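Putrescine aminotransferase (Halomonas elongata DSM 2581, PDB 6GWI) is a pyridoxal-5'-phosphate-dependent class-III aminotransferase that probably moves amino groups from amine donors such as putrescine to carbonyl acceptors. Local coordinates at residues G145-Y150 against I177-Q182; A149-T154 against I221-Q226; L252-E257 against P278-I283. One frame throughout, in Å; residues are numbered along the deposited sequence.

In the fold
The three contacts lie along the central sheet, from edge strand 177-180 to the junction of strands 252-255 and 280-283. Contacts 1 and 2 start from the same stretch, the one leaving strand 142-146: contact 1 joins it to strand 177-180, and contact 2 to the end of strand 217-222. Contact 3 ties strand 252-255 to strand 280-283. Contact 1 is partly buried and relies on backbone and amide bonds. Contact 2, wholly buried beside the cofactor, relies on a carboxylate, an imidazole and a water. Contact 3, also buried apart from the partly exposed D279, combines strand pairing with apolar packing. H151 of contact 2 and D256 of contact 3 are hydrogen-bonded.

Contact 1. Residues G145-Y150 against I177-Q182; sequences GRENAY and IAHIRQ. With PLP (pyridoxal-5'-phosphate), chain D.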
loop_
_atom_site.group_PDB
_atom_site.type_symbol
_atom_site.label_atom_id
_atom_site.label_comp_id
_atom_site.label_asym_id
_atom_site.label_seq_id
_atom_site.Cartn_x
_atom_site.Cartn_y
_atom_site.Cartn_z
ATOM N N GLY B 145 3.975 16.929 12.779
ATOM C CA GLY B 145 2.711 16.306 13.080
ATOM C C GLY B 145 2.298 16.550 14.520
ATOM O O GLY B 145 2.863 17.384 15.229
ATOM N N ARG B 146 1.302 15.788 14.953
ATOM C CA ARG B 146 0.779 15.917 16.303
ATOM C C ARG B 146 0.853 14.585 17.030
ATOM O O ARG B 146 0.737 13.513 16.426
ATOM C CB ARG B 146 -0.670 16.422 16.295
ATOM C CG ARG B 146 -0.825 17.779 15.619
ATOM C CD ARG B 146 -2.258 18.294 15.650
ATOM N NE ARG B 146 -3.201 17.354 15.050
ATOM C CZ ARG B 146 -4.478 17.629 14.804
ATOM N NH1 ARG B 146 -4.973 18.826 15.089
ATOM N NH2 ARG B 146 -5.260 16.706 14.260
ATOM N N GLU B 147 1.077 14.671 18.338
ATOM C CA GLU B 147 0.970 13.502 19.196
ATOM C C GLU B 147 -0.428 12.905 19.088
ATOM O O GLU B 147 -1.424 13.621 18.956
ATOM C CB GLU B 147 1.303 13.881 20.638
ATOM C CG GLU B 147 2.798 14.110 20.867
ATOM C CD GLU B 147 3.600 12.816 20.777
ATOM O OE1 GLU B 147 2.989 11.728 20.890
ATOM O OE2 GLU B 147 4.837 12.881 20.620
ATOM N N ASN B 148 -0.489 11.574 19.122
ATOM C CA ASN B 148 -1.726 10.811 18.996
ATOM C C ASN B 148 -2.374 10.964 17.624
ATOM O O ASN B 148 -3.557 10.649 17.452
ATOM C CB ASN B 148 -2.730 11.190 20.089
ATOM C CG ASN B 148 -3.827 10.161 20.242
ATOM O OD1 ASN B 148 -3.594 8.959 20.122
ATOM N ND2 ASN B 148 -5.041 10.632 20.496
ATOM N N ALA B 149 -1.629 11.453 16.637
ATOM C CA ALA B 149 -2.103 11.426 15.266
ATOM C C ALA B 149 -1.861 10.046 14.661
ATOM O O ALA B 149 -0.978 9.298 15.086
ATOM C CB ALA B 149 -1.403 12.488 14.420
ATOM N N TYR B 150 -2.657 9.718 13.648
ATOM C CA TYR B 150 -2.476 8.484 12.897
ATOM C C TYR B 150 -2.404 8.828 11.419
ATOM O O TYR B 150 -3.311 9.472 10.884
ATOM C CB TYR B 150 -3.600 7.478 13.164
ATOM C CG TYR B 150 -3.304 6.136 12.541
ATOM C CD1 TYR B 150 -2.485 5.222 13.183
ATOM C CD2 TYR B 150 -3.825 5.792 11.301
ATOM C CE1 TYR B 150 -2.192 4.000 12.614
ATOM C CE2 TYR B 150 -3.541 4.565 10.722
ATOM C CZ TYR B 150 -2.720 3.674 11.387
ATOM O OH TYR B 150 -2.415 2.448 10.841
ATOM N N ILE B 177 10.913 14.418 11.538
ATOM C CA ILE B 177 9.506 14.553 11.909
ATOM C C ILE B 177 9.442 15.004 13.362
ATOM O O ILE B 177 9.978 14.324 14.247
ATOM C CB ILE B 177 8.726 13.239 11.752
ATOM C CG1 ILE B 177 9.036 12.549 10.425
ATOM C CG2 ILE B 177 7.227 13.506 11.907
ATOM C CD1 ILE B 177 8.739 13.360 9.224
ATOM N N ALA B 178 8.760 16.118 13.616
ATOM C CA ALA B 178 8.484 16.591 14.965
ATOM C C ALA B 178 6.999 16.433 15.274
ATOM O O ALA B 178 6.176 16.220 14.380
ATOM C CB ALA B 178 8.910 18.051 15.137
ATOM N N HIS B 179 6.667 16.510 16.562
ATOM C CA HIS B 179 5.294 16.319 17.018
ATOM C C HIS B 179 4.926 17.334 18.088
ATOM O O HIS B 179 5.658 17.506 19.067
ATOM C CB HIS B 179 5.098 14.892 17.538
ATOM C CG HIS B 179 5.249 13.853 16.475
ATOM N ND1 HIS B 179 6.449 13.230 16.205
ATOM C CD2 HIS B 179 4.357 13.352 15.589
ATOM C CE1 HIS B 179 6.285 12.378 15.208
ATOM N NE2 HIS B 179 5.025 12.433 14.817
ATOM N N ILE B 180 3.797 18.008 17.885
ATOM C CA ILE B 180 3.271 18.963 18.846
ATOM C C ILE B 180 2.049 18.348 19.527
ATOM O O ILE B 180 1.556 17.289 19.137
ATOM C CB ILE B 180 2.914 20.313 18.188
ATOM C CG1 ILE B 180 1.819 20.115 17.136
ATOM C CG2 ILE B 180 4.154 20.936 17.567
ATOM C CD1 ILE B 180 1.340 21.392 16.483
ATOM N N ARG B 181 1.556 19.035 20.552
ATOM C CA ARG B 181 0.441 18.540 21.344
ATOM C C ARG B 181 -0.842 18.502 20.517
ATOM O O ARG B 181 -0.998 19.217 19.523
ATOM C CB ARG B 181 0.244 19.423 22.575
ATOM C CG ARG B 181 -0.145 20.855 22.233
ATOM C CD ARG B 181 -0.115 21.753 23.458
ATOM N NE ARG B 181 -0.978 21.270 24.531
ATOM C CZ ARG B 181 -1.065 21.839 25.729
ATOM N NH1 ARG B 181 -0.338 22.911 26.009
ATOM N NH2 ARG B 181 -1.877 21.334 26.647
ATOM N N GLN B 182 -1.790 17.634 20.955
ATOM C CA GLN B 182 -3.041 17.420 20.242
ATOM C C GLN B 182 -4.159 18.265 20.843
ATOM O O GLN B 182 -4.202 18.475 22.059
ATOM C CB GLN B 182 -3.444 15.942 20.294
ATOM C CG GLN B 182 -3.561 15.390 21.708
ATOM C CD GLN B 182 -4.223 14.024 21.763
ATOM O OE1 GLN B 182 -4.865 13.588 20.805
ATOM N NE2 GLN B 182 -4.089 13.353 22.899
HETATM N N1 PLP D . -4.438 8.339 7.706
HETATM C C2 PLP D . -5.532 8.294 8.544
HETATM C C2A PLP D . -6.084 9.569 9.121
HETATM C C3 PLP D . -6.120 7.069 8.847
HETATM O O3 PLP D . -7.207 7.046 9.682
HETATM C C4 PLP D . -5.622 5.878 8.306
HETATM C C4A PLP D . -6.593 4.744 8.102
HETATM C C5 PLP D . -4.507 5.946 7.466
HETATM C C6 PLP D . -3.926 7.175 7.170
HETATM C C5A PLP D . -3.902 4.700 6.855
HETATM O O4P PLP D . -4.667 4.206 5.780
HETATM P P PLP D . -4.424 2.686 5.306
HETATM O O1P PLP D . -2.980 2.518 4.892
HETATM O O2P PLP D . -5.352 2.375 4.156
HETATM O O3P PLP D . -4.725 1.762 6.457
#
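The side-chain oxygen OE1 of Q182 is held by two amides, that of N148 across the contact and that of Q226 on the segment following strand 217-222. N148 ND2 donates to Q182 OE1 over 3.0 Å, and the acceptor lies almost in the amide plane of N148. The two amide planes stand 80° apart, and a second hydrogen of N148 ND2 serves the carbonyl of G229. In Q182, CG sits between backbone N and carbonyl carbon (chi1 56°), and the otherwise extended chain carries the amide to N148, leaving NE2 for E188. On the way, Q182 CB passes 3.4 Å from E147 O.

Behind this amide pair the backbones run as parallel strands. G145 N gives its hydrogen to A178 O at 2.8 Å, and I180 N returns one to G145 O at 2.9 Å. E147 N then reaches I180 O at 2.8 Å, just where segment 145-150 leaves the sheet in a type II turn from R146 to A149.

The side chains divide between the two faces of the strand pair. On one, R146 CG packs obliquely on I180 CG1 at 3.8 Å, while the guanidinium group continues past the contact to Y238. On the other, H179 lies on the side of side-chain-less G145; the edge of its ring, at CD2, is 3.7 Å from R146 O, and NE2 bonds to L160 O. The E147 side chain crosses that of H179 at about a right angle, OE2 3.7 Å from H179 CB, with carboxylate and ring planes 53° apart.

Strand pairing thus fixes the start of the turn and the paired amides fix its middle, which is likely to set the path of the chain into the cofactor pocket at Y150.

Contact 2. Residues A149-T154 against I221-Q226; sequences AYHGST and IAEPVQ. With PLP (pyridoxal-5'-phosphate), chain D.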
loop_
_atom_site.group_PDB
_atom_site.type_symbol
_atom_site.label_atom_id
_atom_site.label_comp_id
_atom_site.label_asym_id
_atom_site.label_seq_id
_atom_site.Cartn_x
_atom_site.Cartn_y
_atom_site.Cartn_z
ATOM N N ALA B 149 -1.629 11.453 16.637
ATOM C CA ALA B 149 -2.103 11.426 15.266
ATOM C C ALA B 149 -1.861 10.046 14.661
ATOM O O ALA B 149 -0.978 9.298 15.086
ATOM C CB ALA B 149 -1.403 12.488 14.420
ATOM N N TYR B 150 -2.657 9.718 13.648
ATOM C CA TYR B 150 -2.476 8.484 12.897
ATOM C C TYR B 150 -2.404 8.828 11.419
ATOM O O TYR B 150 -3.311 9.472 10.884
ATOM C CB TYR B 150 -3.600 7.478 13.164
ATOM C CG TYR B 150 -3.304 6.136 12.541
ATOM C CD1 TYR B 150 -2.485 5.222 13.183
ATOM C CD2 TYR B 150 -3.825 5.792 11.301
ATOM C CE1 TYR B 150 -2.192 4.000 12.614
ATOM C CE2 TYR B 150 -3.541 4.565 10.722
ATOM C CZ TYR B 150 -2.720 3.674 11.387
ATOM O OH TYR B 150 -2.415 2.448 10.841
ATOM N N HIS B 151 -1.306 8.428 10.775
ATOM C CA HIS B 151 -1.108 8.675 9.352
ATOM C C HIS B 151 -0.678 7.411 8.615
ATOM O O HIS B 151 -0.080 7.504 7.541
ATOM C CB HIS B 151 -0.086 9.795 9.146
ATOM C CG HIS B 151 -0.512 11.106 9.731
ATOM N ND1 HIS B 151 -1.610 11.803 9.272
ATOM C CD2 HIS B 151 0.000 11.838 10.747
ATOM C CE1 HIS B 151 -1.750 12.912 9.977
ATOM N NE2 HIS B 151 -0.787 12.956 10.880
ATOM N N GLY B 152 -0.956 6.240 9.175
ATOM C CA GLY B 152 -0.722 4.982 8.497
ATOM C C GLY B 152 0.354 4.154 9.175
ATOM O O GLY B 152 0.838 4.469 10.268
ATOM N N SER B 153 0.733 3.070 8.490
ATOM C CA SER B 153 1.560 2.032 9.090
ATOM C C SER B 153 2.767 1.651 8.243
ATOM O O SER B 153 3.470 0.692 8.586
ATOM C CB SER B 153 0.713 0.787 9.368
ATOM O OG SER B 153 1.414 -0.122 10.189
ATOM N N THR B 154 3.024 2.348 7.141
ATOM C CA THR B 154 4.355 2.295 6.563
ATOM C C THR B 154 5.328 2.956 7.534
ATOM O O THR B 154 4.929 3.554 8.538
ATOM C CB THR B 154 4.401 3.013 5.220
ATOM O OG1 THR B 154 3.901 4.342 5.394
ATOM C CG2 THR B 154 3.571 2.273 4.170
ATOM N N ILE B 221 1.331 18.549 9.109
ATOM C CA ILE B 221 0.391 17.502 8.721
ATOM C C ILE B 221 -0.563 17.260 9.881
ATOM O O ILE B 221 -0.132 17.155 11.035
ATOM C CB ILE B 221 1.123 16.207 8.315
ATOM C CG1 ILE B 221 0.131 15.186 7.748
ATOM C CG2 ILE B 221 1.874 15.613 9.505
ATOM C CD1 ILE B 221 0.780 13.882 7.240
ATOM N N ALA B 222 -1.856 17.167 9.576
ATOM C CA ALA B 222 -2.847 16.956 10.620
ATOM C C ALA B 222 -4.120 16.369 10.029
ATOM O O ALA B 222 -4.495 16.691 8.899
ATOM C CB ALA B 222 -3.161 18.271 11.346
ATOM N N GLU B 223 -4.760 15.489 10.795
ATOM C CA GLU B 223 -6.137 15.098 10.509
ATOM C C GLU B 223 -7.057 16.251 10.899
ATOM O O GLU B 223 -6.898 16.810 11.990
ATOM C CB GLU B 223 -6.519 13.842 11.298
ATOM C CG GLU B 223 -5.588 12.645 11.117
ATOM C CD GLU B 223 -5.722 11.626 12.242
ATOM O OE1 GLU B 223 -6.753 10.921 12.311
ATOM O OE2 GLU B 223 -4.796 11.542 13.076
ATOM N N PRO B 224 -8.006 16.660 10.047
ATOM C CA PRO B 224 -8.961 17.693 10.492
ATOM C C PRO B 224 -9.621 17.329 11.810
ATOM O O PRO B 224 -9.728 18.163 12.718
ATOM C CB PRO B 224 -9.968 17.762 9.337
ATOM C CG PRO B 224 -9.201 17.296 8.145
ATOM C CD PRO B 224 -8.271 16.229 8.661
ATOM N N VAL B 225 -10.049 16.076 11.930
ATOM C CA VAL B 225 -10.492 15.479 13.182
ATOM C C VAL B 225 -9.739 14.166 13.337
ATOM O O VAL B 225 -9.682 13.370 12.393
ATOM C CB VAL B 225 -12.012 15.235 13.199
ATOM C CG1 VAL B 225 -12.407 14.398 14.402
ATOM C CG2 VAL B 225 -12.759 16.557 13.200
ATOM N N GLN B 226 -9.162 13.941 14.516
ATOM C CA GLN B 226 -8.395 12.726 14.769
ATOM C C GLN B 226 -9.334 11.529 14.896
ATOM O O GLN B 226 -10.255 11.538 15.719
ATOM C CB GLN B 226 -7.566 12.892 16.039
ATOM C CG GLN B 226 -6.429 13.889 15.919
ATOM C CD GLN B 226 -5.955 14.383 17.272
ATOM O OE1 GLN B 226 -6.369 15.446 17.735
ATOM N NE2 GLN B 226 -5.092 13.608 17.919
HETATM N N1 PLP D . -4.438 8.339 7.706
HETATM C C2 PLP D . -5.532 8.294 8.544
HETATM C C2A PLP D . -6.084 9.569 9.121
HETATM C C3 PLP D . -6.120 7.069 8.847
HETATM O O3 PLP D . -7.207 7.046 9.682
HETATM C C4 PLP D . -5.622 5.878 8.306
HETATM C C4A PLP D . -6.593 4.744 8.102
HETATM C C5 PLP D . -4.507 5.946 7.466
HETATM C C6 PLP D . -3.926 7.175 7.170
HETATM C C5A PLP D . -3.902 4.700 6.855
HETATM O O4P PLP D . -4.667 4.206 5.780
HETATM P P PLP D . -4.424 2.686 5.306
HETATM O O1P PLP D . -2.980 2.518 4.892
HETATM O O2P PLP D . -5.352 2.375 4.156
HETATM O O3P PLP D . -4.725 1.762 6.457
HETATM O O HOH W 1 -0.622 15.123 12.704
#
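Y150 N donates to E223 OE2 in the only direct hydrogen bond between the two segments, 2.9 Å long and nearly straight at 175°. The donor comes from above the carboxylate plane, 42° out of it. The other oxygen, E223 OE1, takes the amide hydrogen of G227, so the carboxylate is held at both ends by backbone amides.

A water supplies the second polar link, lying in the plane of the H151 ring at its edge. It is 2.8 Å from H151 NE2 and donates to I221 O. The other ring nitrogen, ND1, is bonded to D256 OD2.

Apolar contact centres on a CH-pi interaction. I221 is fully extended, with CG1 anti to the backbone N (chi1 -173°), which places CD1 over the middle of the H151 ring, 3.8 Å from its centroid.

Both segments also touch PLP. The edge of the Y150 ring rests over the cofactor, its CE2 3.4 Å from PLP C4, while E223 OE1 is 3.5 Å from the methyl carbon C2A. G152 CA passes 3.6 Å from PLP C5A. Were an alanine at E223, the amides of Y150 and G227 would probably both lose their acceptor and a gap open beside PLP C2A.

H151 is therefore fixed by a face contact and by partners at both ring nitrogens. Through ND1 its imidazole probably acts as a second-shell partner that orients D256 towards the pyridine nitrogen, while the bond from Y150 N to E223 is consistent with holding the backbone at Y150 in place beside PLP.

Contact 3. Residues L252-E257 against P278-I283; sequences LLVADE and PDLMPI. With PLP (pyridoxal-5'-phosphate), chain D.
L252 and D279 cross at about a right angle, with L252 CD2 against the carboxylate carbon CG of D279 at 3.5 Å. D279 CG lies beside its own backbone N (chi1 -63°), which turns the anti lone pair of OD2 to L253 N, 3.0 Å away. In return L253 O accepts from D279 N at 2.7 Å and, weakly, from L280 N. Further along, A255 N bonds to L280 O, and E257 N to P282 O.

The side chains meet in pairs along the two strands. L253 crosses P278 at an oblique angle, CG 4.1 Å from P278 CB, which also meets A255 CB at 3.8 Å. V254 meets P282 at about a right angle, its CG1 3.8 Å from the proline CD. E257 and M281 run side by side, CG against SD, and the E257 carboxylate goes on to the amides of G270 and S271. D256 turns its carboxylate to the cofactor, OD2 lying 2.8 Å from PLP N1, as in other fold-type I PLP enzymes. The same OD2 is bonded to H151 ND1 and N121 ND2, and OD1 to V258 N.

The two strands run parallel, 19° apart, and join the parallel sheet to strand 295-300 and its neighbour 108-114, completing the seven-stranded sheet of this fold. Helix 117-134 packs on V254, L280 and P282, helix 270-273 on A255, P278 and M281.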
loop_
_atom_site.group_PDB
_atom_site.type_symbol
_atom_site.label_atom_id
_atom_site.label_comp_id
_atom_site.label_asym_id
_atom_site.label_seq_id
_atom_site.Cartn_x
_atom_site.Cartn_y
_atom_site.Cartn_z
ATOM N N LEU B 252 3.993 24.134 3.972
ATOM C CA LEU B 252 2.891 23.437 3.328
ATOM C C LEU B 252 1.934 22.876 4.373
ATOM O O LEU B 252 2.342 22.460 5.463
ATOM C CB LEU B 252 3.411 22.303 2.445
ATOM C CG LEU B 252 4.313 22.696 1.276
ATOM C CD1 LEU B 252 4.857 21.452 0.602
ATOM C CD2 LEU B 252 3.557 23.547 0.269
ATOM N N LEU B 253 0.655 22.828 4.015
ATOM C CA LEU B 253 -0.377 22.227 4.848
ATOM C C LEU B 253 -0.802 20.909 4.220
ATOM O O LEU B 253 -1.240 20.882 3.065
ATOM C CB LEU B 253 -1.583 23.154 4.996
ATOM C CG LEU B 253 -2.791 22.570 5.732
ATOM C CD1 LEU B 253 -2.445 22.181 7.149
ATOM C CD2 LEU B 253 -3.945 23.563 5.729
ATOM N N VAL B 254 -0.671 19.827 4.982
ATOM C CA VAL B 254 -1.162 18.513 4.582
ATOM C C VAL B 254 -2.336 18.174 5.491
ATOM O O VAL B 254 -2.163 17.986 6.702
ATOM C CB VAL B 254 -0.075 17.434 4.669
ATOM C CG1 VAL B 254 -0.627 16.090 4.194
ATOM C CG2 VAL B 254 1.145 17.837 3.858
ATOM N N ALA B 255 -3.528 18.098 4.913
ATOM C CA ALA B 255 -4.724 17.662 5.625
ATOM C C ALA B 255 -4.947 16.190 5.295
ATOM O O ALA B 255 -5.271 15.849 4.152
ATOM C CB ALA B 255 -5.930 18.514 5.238
ATOM N N ASP B 256 -4.754 15.317 6.282
ATOM C CA ASP B 256 -4.942 13.881 6.079
ATOM C C ASP B 256 -6.437 13.587 6.121
ATOM O O ASP B 256 -7.049 13.595 7.195
ATOM C CB ASP B 256 -4.188 13.077 7.135
ATOM C CG ASP B 256 -4.213 11.575 6.859
ATOM O OD1 ASP B 256 -5.118 11.107 6.138
ATOM O OD2 ASP B 256 -3.334 10.854 7.382
ATOM N N GLU B 257 -7.021 13.325 4.951
ATOM C CA GLU B 257 -8.458 13.152 4.787
ATOM C C GLU B 257 -8.863 11.688 4.665
ATOM O O GLU B 257 -9.946 11.389 4.150
ATOM C CB GLU B 257 -8.942 13.922 3.557
ATOM C CG GLU B 257 -8.791 15.419 3.657
ATOM C CD GLU B 257 -9.911 16.060 4.448
ATOM O OE1 GLU B 257 -10.821 15.332 4.904
ATOM O OE2 GLU B 257 -9.886 17.296 4.606
ATOM N N PRO B 278 -5.540 23.050 2.052
ATOM C CA PRO B 278 -4.301 22.277 2.114
ATOM C C PRO B 278 -3.593 22.262 0.768
ATOM O O PRO B 278 -4.182 22.494 -0.293
ATOM C CB PRO B 278 -4.771 20.876 2.519
ATOM C CG PRO B 278 -6.187 20.809 2.074
ATOM C CD PRO B 278 -6.732 22.199 2.236
ATOM N N ASP B 279 -2.289 22.040 0.832
ATOM C CA ASP B 279 -1.495 21.846 -0.369
ATOM C C ASP B 279 -1.541 20.401 -0.833
ATOM O O ASP B 279 -1.413 20.134 -2.032
ATOM C CB ASP B 279 -0.057 22.295 -0.108
ATOM C CG ASP B 279 0.032 23.777 0.206
ATOM O OD1 ASP B 279 -0.127 24.590 -0.727
ATOM O OD2 ASP B 279 0.220 24.125 1.393
ATOM N N LEU B 280 -1.746 19.471 0.094
ATOM C CA LEU B 280 -1.853 18.055 -0.224
ATOM C C LEU B 280 -2.902 17.428 0.677
ATOM O O LEU B 280 -3.073 17.820 1.830
ATOM C CB LEU B 280 -0.508 17.344 -0.045
ATOM C CG LEU B 280 0.683 17.921 -0.813
ATOM C CD1 LEU B 280 1.987 17.402 -0.235
ATOM C CD2 LEU B 280 0.588 17.582 -2.293
ATOM N N MET B 281 -3.615 16.429 0.134
ATOM C CA MET B 281 -4.652 15.724 0.878
ATOM C C MET B 281 -4.584 14.237 0.545
ATOM O O MET B 281 -5.012 13.819 -0.541
ATOM C CB MET B 281 -6.047 16.271 0.568
ATOM C CG MET B 281 -6.316 17.690 1.062
ATOM S SD MET B 281 -8.049 18.192 0.886
ATOM C CE MET B 281 -8.314 17.877 -0.854
ATOM N N PRO B 282 -4.035 13.417 1.439
ATOM C CA PRO B 282 -4.144 11.966 1.249
ATOM C C PRO B 282 -5.563 11.489 1.515
ATOM O O PRO B 282 -6.297 12.053 2.332
ATOM C CB PRO B 282 -3.148 11.387 2.261
ATOM C CG PRO B 282 -2.953 12.451 3.282
ATOM C CD PRO B 282 -3.194 13.773 2.599
ATOM N N ILE B 283 -5.957 10.447 0.781
ATOM C CA ILE B 283 -7.313 9.916 0.847
ATOM C C ILE B 283 -7.272 8.408 0.661
ATOM O O ILE B 283 -6.341 7.854 0.072
ATOM C CB ILE B 283 -8.232 10.563 -0.220
ATOM C CG1 ILE B 283 -7.591 10.432 -1.604
ATOM C CG2 ILE B 283 -8.518 12.012 0.135
ATOM C CD1 ILE B 283 -8.492 10.878 -2.735
HETATM N N1 PLP D . -4.438 8.339 7.706
HETATM C C2 PLP D . -5.532 8.294 8.544
HETATM C C2A PLP D . -6.084 9.569 9.121
HETATM C C3 PLP D . -6.120 7.069 8.847
HETATM O O3 PLP D . -7.207 7.046 9.682
HETATM C C4 PLP D . -5.622 5.878 8.306
HETATM C C4A PLP D . -6.593 4.744 8.102
HETATM C C5 PLP D . -4.507 5.946 7.466
HETATM C C6 PLP D . -3.926 7.175 7.170
HETATM C C5A PLP D . -3.902 4.700 6.855
HETATM O O4P PLP D . -4.667 4.206 5.780
HETATM P P PLP D . -4.424 2.686 5.306
HETATM O O1P PLP D . -2.980 2.518 4.892
HETATM O O2P PLP D . -5.352 2.375 4.156
HETATM O O3P PLP D . -4.725 1.762 6.457
#